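Local coordinates for mandelate racemase/muconate lactonizing enzyme-like protein (Rubrobacter xylanophilus DSM 9941, PDB 3CYJ) that is of unknown function but has the enolase-superfamily architecture, an N-terminal capping domain joined to a C-terminal barrel, here with a bound sodium ion, at residues V18-D21 against Y22-D26; E40-G44 against G45-L49; G118-L121 against A122-L125; G168-P171 against E172-P175. All blocks are in the same frame, centred on the assembly; numbering follows the deposited sequence.

In the fold
The four contacts follow one another along the chain; none nests in or crosses another. Contact 1 closes a sharp corner within strand 8-26 of the N-terminal domain. Contact 2 closes the tight hairpin between strands 33-43 and 46-53, in the same antiparallel sheet. Contact 3 forms the short helix 121-124 just after helix 97-116. Its nearest atoms are about 5 Å from those of contact 2, without touching. Contact 4 belongs to the C-terminal barrel and rounds the corner from strand 162-166 to helix 174-185. Contacts 1 and 4 meet directly, since Asp26 O accepts a hydrogen bond from Arg169 NH2. This bond ties the N-terminal domain to the barrel.

Contact 1 of 4, residues V18-D21 against Y22-D26; sequences VPTD and YPESD
Thr20 reaches round the corner at Asp21 and Tyr22 and touches both Tyr22 and Glu24. Its CB lies 3.7 Å from Glu24 OE2. OG1 sits between the backbone N and the carbonyl carbon, chi1 51°, which turns it to the carbonyl of Tyr22. The hydroxyl donates a hydrogen bond of 2.7 Å from Thr20 OG1 to Tyr22 O. The donor stands above the carbonyl plane, not on a lone pair. The other branch, CG2, ends against the Glu24 carboxylate, 3.7 Å from Glu24 CD. One short side chain thus braces the corner with its polar branch and sets its methyl against Glu24, beyond the corner. Glu24 also comes near Asp21. Their carboxylates are turned 72° apart, with Asp21 OD1 and Glu24 OE2 4.0 Å from each other. A water donates to both, at 2.8 Å from its O to Asp21 OD1 and 2.6 Å to Glu24 OE2, and probably eases the repulsion. His320 is hydrogen-bonded to the same Asp21 OD1. Beyond the corner Glu24 bonds through its backbone to Trp31 of strand 29-31, whereas Val18 before it pairs with Thr34. The Glu24 side chain is about 12 Å from the sodium ion. The arrangement is consistent with the N-terminal segment that reaches over the barrel mouth in enolase-superfamily capping domains.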
# COMPACT_ATOMS: atom_id res chain seq x y z
N VAL A 18 43.50 21.31 -8.53
CA VAL A 18 43.79 21.55 -9.93
C VAL A 18 42.68 22.38 -10.61
O VAL A 18 41.50 21.98 -10.66
CB VAL A 18 43.92 20.22 -10.71
CG1 VAL A 18 44.28 20.47 -12.15
CG2 VAL A 18 44.93 19.27 -10.03
N PRO A 19 43.05 23.57 -11.15
CA PRO A 19 42.08 24.31 -11.93
C PRO A 19 41.48 23.48 -13.05
O PRO A 19 42.17 22.70 -13.66
CB PRO A 19 42.93 25.47 -12.53
CG PRO A 19 44.01 25.67 -11.49
CD PRO A 19 44.36 24.24 -11.11
N THR A 20 40.20 23.67 -13.29
CA THR A 20 39.53 23.15 -14.47
C THR A 20 40.13 23.87 -15.69
O THR A 20 40.67 24.98 -15.55
CB THR A 20 37.99 23.38 -14.41
OG1 THR A 20 37.71 24.76 -14.11
CG2 THR A 20 37.36 22.56 -13.27
N ASP A 21 40.04 23.26 -16.87
CA ASP A 21 40.57 23.90 -18.06
C ASP A 21 39.63 24.98 -18.65
O ASP A 21 39.95 25.62 -19.65
CB ASP A 21 41.04 22.85 -19.10
CG ASP A 21 39.90 21.91 -19.57
OD1 ASP A 21 38.74 22.09 -19.13
OD2 ASP A 21 40.15 21.00 -20.39
N TYR A 22 38.47 25.20 -18.04
CA TYR A 22 37.53 26.24 -18.48
C TYR A 22 36.62 26.43 -17.26
O TYR A 22 36.56 25.54 -16.40
CB TYR A 22 36.72 25.73 -19.68
CG TYR A 22 35.90 26.79 -20.39
CD1 TYR A 22 36.50 27.68 -21.30
CD2 TYR A 22 34.51 26.88 -20.20
CE1 TYR A 22 35.74 28.68 -21.98
CE2 TYR A 22 33.73 27.87 -20.89
CZ TYR A 22 34.37 28.76 -21.77
OH TYR A 22 33.62 29.72 -22.43
N PRO A 23 35.95 27.60 -17.14
CA PRO A 23 34.95 27.66 -16.02
C PRO A 23 33.81 26.62 -16.23
O PRO A 23 33.29 26.51 -17.35
CB PRO A 23 34.36 29.09 -16.11
CG PRO A 23 35.08 29.81 -17.22
CD PRO A 23 36.07 28.86 -17.89
N GLU A 24 33.42 25.90 -15.19
CA GLU A 24 32.45 24.81 -15.39
C GLU A 24 31.20 24.98 -14.53
O GLU A 24 31.25 25.50 -13.42
CB GLU A 24 33.11 23.44 -15.15
CG GLU A 24 34.17 23.06 -16.22
CD GLU A 24 34.84 21.73 -15.91
OE1 GLU A 24 34.40 21.05 -14.97
OE2 GLU A 24 35.81 21.33 -16.58
N SER A 25 30.07 24.51 -15.03
CA SER A 25 28.86 24.60 -14.23
C SER A 25 27.88 23.51 -14.66
O SER A 25 28.04 22.88 -15.72
CB SER A 25 28.23 25.98 -14.38
OG SER A 25 27.76 26.13 -15.71
N ASP A 26 26.86 23.30 -13.85
CA ASP A 26 25.83 22.36 -14.19
C ASP A 26 24.57 23.04 -13.69
O ASP A 26 24.61 24.25 -13.31
CB ASP A 26 26.09 20.96 -13.59
CG ASP A 26 26.18 20.95 -12.06
OD1 ASP A 26 25.48 21.75 -11.39
OD2 ASP A 26 26.94 20.11 -11.51
O HOH W 1 35.98 22.40 -18.99

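Contact 2 of 4, residues E40-G44 against G45-L49; sequences EAHGG and GRKGL
Lys47 and His42 are a non-hydrogen-bonded pair, and their side chains run side by side, pointing the same way. Lys47 CG is 4.3 Å above the plane of the His42 ring, displaced toward its rim. Farther out, the lysine chain bends at chi3 (93°) and chi4 (61°) and turns to Glu40. Glu40 lies obliquely across it, with OE1 3.3 Å from Lys47 CD. The opposite charges probably attract at longer range: Glu40 OE2 and Lys47 NZ are 4.0 Å apart, beyond a salt bridge. The carboxylate also has Glu12 close by, a like charge that the lysine would probably offset in part. At its base, Glu40 CG rests 4.1 Å from Leu49 CB. Backbone bonds hold these side chains in register. Ala41 and Gly48 exchange two, 2.8 Å for Ala41 N to Gly48 O and 2.7 Å for Gly48 N to Ala41 O. Gly43 and Arg46 exchange another two and close a type I' beta turn. Gly44 and Gly45 form its tip, both with positive phi (87° at Gly45), as is usual for glycines in a type I' turn. The opposite face carries Ala41 and Arg46. It lies on helix 97-116, where Ala41 meets Leu109 and Arg46 meets Leu112 and Leu116. Asp111 of that helix accepts a bond from Leu49 N, while His42 and Glu40 bond through their backbones to strand 8-26.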
# COMPACT_ATOMS: atom_id res chain seq x y z
N GLU A 40 48.02 7.19 1.00
CA GLU A 40 48.95 6.11 0.70
C GLU A 40 49.11 5.23 1.89
O GLU A 40 49.41 5.71 3.03
CB GLU A 40 50.31 6.59 0.19
CG GLU A 40 50.16 7.46 -1.06
CD GLU A 40 51.52 7.73 -1.72
OE1 GLU A 40 52.52 7.50 -1.00
OE2 GLU A 40 51.60 8.14 -2.91
N ALA A 41 48.89 3.93 1.62
CA ALA A 41 49.01 2.91 2.65
C ALA A 41 50.26 2.08 2.43
O ALA A 41 50.45 1.48 1.36
CB ALA A 41 47.80 2.01 2.67
N HIS A 42 51.10 2.07 3.47
CA HIS A 42 52.41 1.42 3.46
C HIS A 42 52.29 0.20 4.31
O HIS A 42 51.84 0.31 5.46
CB HIS A 42 53.45 2.33 4.10
CG HIS A 42 53.81 3.50 3.25
ND1 HIS A 42 53.08 4.67 3.25
CD2 HIS A 42 54.79 3.67 2.33
CE1 HIS A 42 53.60 5.52 2.37
NE2 HIS A 42 54.63 4.93 1.80
N GLY A 43 52.68 -0.95 3.76
CA GLY A 43 52.69 -2.16 4.57
C GLY A 43 53.30 -3.33 3.84
O GLY A 43 53.35 -3.33 2.62
N GLY A 44 53.81 -4.31 4.60
CA GLY A 44 54.44 -5.52 4.07
C GLY A 44 55.46 -5.33 2.95
O GLY A 44 55.63 -6.24 2.13
N GLY A 45 56.14 -4.17 2.92
CA GLY A 45 57.10 -3.86 1.85
C GLY A 45 56.53 -3.22 0.59
O GLY A 45 57.27 -2.83 -0.33
N ARG A 46 55.20 -3.11 0.53
CA ARG A 46 54.54 -2.45 -0.60
C ARG A 46 53.81 -1.14 -0.20
O ARG A 46 53.75 -0.76 0.98
CB ARG A 46 53.60 -3.44 -1.33
CG ARG A 46 54.28 -4.75 -1.77
CD ARG A 46 55.16 -4.49 -2.99
NE ARG A 46 55.31 -5.64 -3.90
CZ ARG A 46 55.92 -5.58 -5.09
NH1 ARG A 46 56.45 -4.43 -5.52
NH2 ARG A 46 55.98 -6.66 -5.87
N LYS A 47 53.24 -0.46 -1.21
CA LYS A 47 52.44 0.74 -0.99
C LYS A 47 51.17 0.87 -1.87
O LYS A 47 51.20 0.83 -3.09
CB LYS A 47 53.31 1.98 -1.06
CG LYS A 47 52.66 3.21 -1.68
CD LYS A 47 53.56 4.45 -1.52
CE LYS A 47 54.50 4.70 -2.73
NZ LYS A 47 53.78 4.94 -4.04
N GLY A 48 50.02 1.00 -1.23
CA GLY A 48 48.79 1.18 -1.98
C GLY A 48 48.38 2.64 -2.02
O GLY A 48 48.65 3.45 -1.09
N LEU A 49 47.73 3.02 -3.09
CA LEU A 49 47.09 4.31 -3.03
C LEU A 49 45.59 4.30 -3.40
O LEU A 49 45.10 3.46 -4.18
CB LEU A 49 47.94 5.36 -3.75
CG LEU A 49 47.57 5.84 -5.14
CD1 LEU A 49 48.92 6.01 -5.97
CD2 LEU A 49 46.58 4.83 -5.70

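Contact 3 of 4, residues G118-L121 against A122-L125; sequences GLPL and ADAL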
# COMPACT_ATOMS: atom_id res chain seq x y z
N GLY A 118 50.76 -9.22 -5.79
CA GLY A 118 51.30 -9.13 -7.12
C GLY A 118 50.25 -9.17 -8.23
O GLY A 118 50.56 -9.61 -9.33
N LEU A 119 49.03 -8.67 -7.98
CA LEU A 119 47.94 -8.73 -8.98
C LEU A 119 47.44 -7.35 -9.39
O LEU A 119 47.43 -6.44 -8.56
CB LEU A 119 46.76 -9.53 -8.43
CG LEU A 119 46.96 -11.03 -8.22
CD1 LEU A 119 45.75 -11.68 -7.61
CD2 LEU A 119 47.41 -11.75 -9.52
N PRO A 120 47.04 -7.18 -10.65
CA PRO A 120 46.17 -6.03 -10.97
C PRO A 120 44.94 -6.02 -10.02
O PRO A 120 44.47 -7.10 -9.60
CB PRO A 120 45.69 -6.32 -12.40
CG PRO A 120 46.70 -7.37 -12.95
CD PRO A 120 47.11 -8.16 -11.76
N LEU A 121 44.44 -4.84 -9.63
CA LEU A 121 43.35 -4.81 -8.64
C LEU A 121 42.13 -5.63 -9.10
O LEU A 121 41.55 -6.40 -8.33
CB LEU A 121 42.93 -3.36 -8.28
CG LEU A 121 41.84 -3.25 -7.20
CD1 LEU A 121 42.17 -4.09 -6.01
CD2 LEU A 121 41.59 -1.79 -6.77
N ALA A 122 41.78 -5.48 -10.38
CA ALA A 122 40.67 -6.20 -10.95
C ALA A 122 40.79 -7.69 -10.70
O ALA A 122 39.78 -8.36 -10.41
CB ALA A 122 40.55 -5.89 -12.40
N ASP A 123 42.01 -8.22 -10.75
CA ASP A 123 42.26 -9.65 -10.48
C ASP A 123 42.21 -10.04 -9.02
O ASP A 123 42.00 -11.21 -8.70
CB ASP A 123 43.58 -10.11 -11.12
CG ASP A 123 43.49 -10.21 -12.64
OD1 ASP A 123 44.49 -9.82 -13.31
OD2 ASP A 123 42.41 -10.64 -13.17
N ALA A 124 42.40 -9.08 -8.11
CA ALA A 124 42.30 -9.37 -6.68
C ALA A 124 40.83 -9.36 -6.16
O ALA A 124 40.52 -9.84 -5.07
CB ALA A 124 43.18 -8.41 -5.85
N LEU A 125 39.93 -8.79 -6.96
CA LEU A 125 38.52 -8.77 -6.62
C LEU A 125 37.79 -9.88 -7.39
O LEU A 125 38.35 -10.41 -8.36
CB LEU A 125 37.97 -7.42 -7.05
CG LEU A 125 38.54 -6.21 -6.27
CD1 LEU A 125 38.21 -4.93 -6.96
CD2 LEU A 125 38.00 -6.26 -4.83
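The Asp123 carboxylate comes in at a slant to the CG-CD side of the Pro120 ring, with Asp123 OD1 3.3 Å from Pro120 CG. Asp123 chi1 of -73° sets its CG beside its own backbone N, which leaves OD1 near the proline ring. Pro120 O accepts a bond from Ala124 N at 3.2 Å, made in the carbonyl plane, and a weak one from Asp123 N. Leu121 O also takes two: Ala124 N at 2.8 Å, well above its carbonyl plane, and Leu125 N weakly. On the apolar side, Leu121 and Leu125 come together obliquely, with Leu121 CG 4.0 Å from Leu125 CD1. Leu119 CD1 reaches 3.9 Å from Asp123 O. The motif is a single helical turn, 121-124, with Pro120 as its N-cap. It follows a Schellman motif in which Gly118, at positive phi, ends helix 97-116. Farther out, Asp123 OD2 forms a salt bridge with Arg127, which fixes the carboxylate on its other oxygen, and Ala122 N bonds to His305 ND1. Leu121 and Leu125 pack on Trp110 and on Ile277 of helix 276-280. Lys113 of another subunit donates to Asp123 O, and Leu117 of that subunit packs on Leu119.

Contact 4 of 4, residues G168-P171 against E172-P175; sequences GREP and EKDP
Asp174 keeps CG beside its backbone N (chi1 -75°), and this swings its carboxylate back to the start of the loop at Gly168. Gly168 N donates to Asp174 OD2 at 2.7 Å. It meets that oxygen on the syn side, 28° out of the carboxylate plane. The second oxygen works through water: the bridging water donates to Asp174 OD1 at 2.8 Å and accepts from Glu170 N. Each carboxylate oxygen therefore holds a different point of the same loop, in a buried position. Gly168 has phi 105°, a backbone shape that suits a glycine. The outer side of the turn is made by Glu170 and Lys173. Lys173 bends at its third and fourth torsions and passes across Glu170 at a slant. The two side chains come too close in the model, at Glu170 OE1 and Lys173 CD, so the detail of this pairing is doubtful. In the backbone, Lys173 N bonds to Glu170 O at 2.7 Å, and Asp174 N to Pro171 O at 3.1 Å. Pro175 has no N-H to give, and its CD packs 3.3 Å from Pro171 O. Pro171 and Pro175 also touch Trp207 of helix 201-215. Such a turn joins a strand to the following helix in a beta/alpha barrel, here strand 162-166 to helix 174-185, with Gly168 about 12 Å from the sodium ion.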
# COMPACT_ATOMS: atom_id res chain seq x y z
N GLY A 168 19.62 22.21 -17.88
CA GLY A 168 18.76 22.60 -16.75
C GLY A 168 19.09 23.90 -16.05
O GLY A 168 18.28 24.38 -15.23
N ARG A 169 20.28 24.46 -16.36
CA ARG A 169 20.71 25.73 -15.77
C ARG A 169 19.98 26.95 -16.39
O ARG A 169 19.50 27.83 -15.67
CB ARG A 169 22.24 25.89 -15.86
CG ARG A 169 22.75 27.08 -15.10
CD ARG A 169 24.26 27.12 -15.04
NE ARG A 169 24.59 28.20 -14.12
CZ ARG A 169 24.79 28.03 -12.81
NH1 ARG A 169 25.01 29.08 -12.05
NH2 ARG A 169 24.76 26.81 -12.26
N GLU A 170 19.92 26.99 -17.72
CA GLU A 170 19.08 27.93 -18.44
C GLU A 170 18.13 27.19 -19.40
O GLU A 170 18.39 27.07 -20.60
CB GLU A 170 19.93 28.94 -19.21
CG GLU A 170 20.32 30.19 -18.35
CD GLU A 170 21.27 31.13 -19.08
OE1 GLU A 170 20.86 31.76 -20.11
OE2 GLU A 170 22.43 31.22 -18.63
N PRO A 171 17.00 26.72 -18.85
CA PRO A 171 16.15 25.80 -19.63
C PRO A 171 15.78 26.28 -21.05
O PRO A 171 15.72 25.46 -21.99
CB PRO A 171 14.92 25.61 -18.73
CG PRO A 171 15.44 25.92 -17.31
CD PRO A 171 16.50 26.96 -17.48
N GLU A 172 15.58 27.58 -21.22
CA GLU A 172 15.33 28.21 -22.52
C GLU A 172 16.40 27.93 -23.54
O GLU A 172 16.12 27.80 -24.72
CB GLU A 172 15.19 29.74 -22.37
CG GLU A 172 14.70 30.44 -23.65
CD GLU A 172 15.79 31.30 -24.38
OE1 GLU A 172 15.73 31.40 -25.65
OE2 GLU A 172 16.68 31.87 -23.67
N LYS A 173 17.65 27.82 -23.11
CA LYS A 173 18.73 27.56 -24.06
C LYS A 173 18.95 26.07 -24.39
O LYS A 173 19.58 25.75 -25.38
CB LYS A 173 20.01 28.19 -23.57
CG LYS A 173 19.99 29.73 -23.67
CD LYS A 173 20.93 30.37 -22.61
CE LYS A 173 21.98 29.37 -22.04
NZ LYS A 173 23.41 29.64 -22.38
N ASP A 174 18.40 25.18 -23.58
CA ASP A 174 18.73 23.76 -23.70
C ASP A 174 18.30 23.07 -25.01
O ASP A 174 19.04 22.24 -25.54
CB ASP A 174 18.19 22.99 -22.48
CG ASP A 174 19.02 23.23 -21.22
OD1 ASP A 174 20.25 23.54 -21.34
OD2 ASP A 174 18.43 23.12 -20.12
N PRO A 175 17.10 23.40 -25.55
CA PRO A 175 16.73 22.79 -26.84
C PRO A 175 17.76 22.99 -27.94
O PRO A 175 18.12 22.02 -28.58
CB PRO A 175 15.40 23.44 -27.17
CG PRO A 175 14.85 23.85 -25.82
CD PRO A 175 16.03 24.29 -25.05
O HOH W 2 21.15 25.05 -19.22